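Local coordinates for protein 1A (Cricket paralysis virus, PDB 6C3R) that suppresses antiviral RNA silencing in insect cells by inactivating host AGO2 and recruiting a ubiquitin ligase complex that promotes its degradation, at residues A[34-37]-A[38-41]. Sequence-based numbering, arbitrary orientation.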
loop_
_atom_site.group_PDB
_atom_site.type_symbol
_atom_site.label_atom_id
_atom_site.label_comp_id
_atom_site.label_asym_id
_atom_site.label_seq_id
_atom_site.Cartn_x
_atom_site.Cartn_y
_atom_site.Cartn_z
ATOM N N PRO A 34 -22.164 -8.417 9.326
ATOM C CA PRO A 34 -20.823 -7.988 9.693
ATOM C C PRO A 34 -20.803 -6.586 10.263
ATOM O O PRO A 34 -21.629 -5.760 9.911
ATOM C CB PRO A 34 -20.068 -8.032 8.369
ATOM C CG PRO A 34 -21.105 -7.807 7.340
ATOM C CD PRO A 34 -22.351 -8.445 7.863
ATOM N N GLN A 35 -19.840 -6.330 11.132
ATOM C CA GLN A 35 -19.716 -5.032 11.789
ATOM C C GLN A 35 -18.778 -4.170 10.954
ATOM O O GLN A 35 -17.662 -3.880 11.370
ATOM C CB GLN A 35 -19.193 -5.208 13.220
ATOM C CG GLN A 35 -19.916 -6.277 14.043
ATOM C CD GLN A 35 -21.351 -5.914 14.409
ATOM O OE1 GLN A 35 -21.885 -4.883 13.976
ATOM N NE2 GLN A 35 -21.986 -6.765 15.231
ATOM N N LEU A 36 -19.250 -3.762 9.774
ATOM C CA LEU A 36 -18.395 -3.118 8.771
ATOM C C LEU A 36 -17.850 -1.776 9.194
ATOM O O LEU A 36 -16.841 -1.327 8.651
ATOM C CB LEU A 36 -19.139 -2.929 7.460
ATOM C CG LEU A 36 -19.386 -4.175 6.623
ATOM C CD1 LEU A 36 -20.259 -3.825 5.434
ATOM C CD2 LEU A 36 -18.078 -4.808 6.174
ATOM N N LEU A 37 -18.523 -1.138 10.146
ATOM C CA LEU A 37 -18.074 0.138 10.685
ATOM C C LEU A 37 -16.867 -0.057 11.601
ATOM O O LEU A 37 -16.011 0.817 11.667
ATOM C CB LEU A 37 -19.230 0.866 11.393
ATOM C CG LEU A 37 -19.430 2.336 11.009
ATOM C CD1 LEU A 37 -19.423 2.557 9.500
ATOM C CD2 LEU A 37 -20.736 2.848 11.604
ATOM N N ASP A 38 -16.767 -1.215 12.261
ATOM C CA ASP A 38 -15.558 -1.577 13.037
ATOM C C ASP A 38 -14.313 -1.774 12.156
ATOM O O ASP A 38 -13.176 -1.717 12.656
ATOM C CB ASP A 38 -15.771 -2.852 13.872
ATOM C CG ASP A 38 -16.901 -2.723 14.885
ATOM O OD1 ASP A 38 -17.404 -1.593 15.129
ATOM O OD2 ASP A 38 -17.295 -3.771 15.439
ATOM N N LEU A 39 -14.529 -2.025 10.858
ATOM C CA LEU A 39 -13.443 -2.146 9.881
ATOM C C LEU A 39 -13.114 -0.853 9.110
ATOM O O LEU A 39 -12.330 -0.896 8.151
ATOM C CB LEU A 39 -13.782 -3.273 8.902
ATOM C CG LEU A 39 -13.995 -4.650 9.521
ATOM C CD1 LEU A 39 -14.511 -5.610 8.469
ATOM C CD2 LEU A 39 -12.716 -5.190 10.143
ATOM N N GLU A 40 -13.680 0.286 9.528
ATOM C CA GLU A 40 -13.416 1.582 8.885
ATOM C C GLU A 40 -12.448 2.472 9.687
ATOM O O GLU A 40 -12.071 2.162 10.821
ATOM C CB GLU A 40 -14.739 2.306 8.568
ATOM C CG GLU A 40 -15.444 1.696 7.354
ATOM C CD GLU A 40 -16.755 2.376 6.970
ATOM O OE1 GLU A 40 -16.986 3.540 7.373
ATOM O OE2 GLU A 40 -17.555 1.734 6.245
ATOM N N SER A 41 -12.037 3.565 9.051
ATOM C CA SER A 41 -11.135 4.555 9.634
ATOM C C SER A 41 -11.746 5.921 9.455
ATOM O O SER A 41 -12.698 6.074 8.692
ATOM C CB SER A 41 -9.797 4.539 8.890
ATOM O OG SER A 41 -9.920 5.114 7.594
#
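Gln35 and Asp38 run side by side and point the same way, with amide and carboxylate planes 29° apart. Asp38 chi1 (-60°) sets CG anti to its own carbonyl carbon, beside the backbone N, and so puts OD2 against aliphatic carbon, 3.3 Å from Gln35 CB. The glutamine chain bends at chi2 and carries its amide away from the turn, so the two polar groups are not paired. The Asp38 amide N also donates to Gln35 O at 2.9 Å. Gln35 itself is the centre of an inverse gamma turn, which leads the chain into a type I beta turn from Leu37 to Glu40. The straighter bond of Glu40 N to Leu37 O (3.2 Å, 159° at the hydrogen) closes that turn; the hydrogen bond from Leu39 N to Leu36 O is weak. Glu40 and Leu37 cross at a slant: the glutamate chain, extended beyond CG, brings OE1 to 3.4 Å from Leu37 CD1, while Glu40 CG lies 3.6 Å from Leu36 O. Leu36 and Leu39 meet through methyls, CD2 to CD1 at 4.3 Å. Leu39 also reaches Leu105 and Ile107 of strand 104-108 and Phe49 of the second subunit, apolar neighbours that suit a leucine. Polar Gln35, Asp38 and Glu40 suit a surface loop joining strands 26-30 and 42-45. Between the two segments the side chains meet only by van der Waals contact, so the backbone hydrogen bonds, Glu40 to Leu37 being the straightest, probably do most to fix the bend.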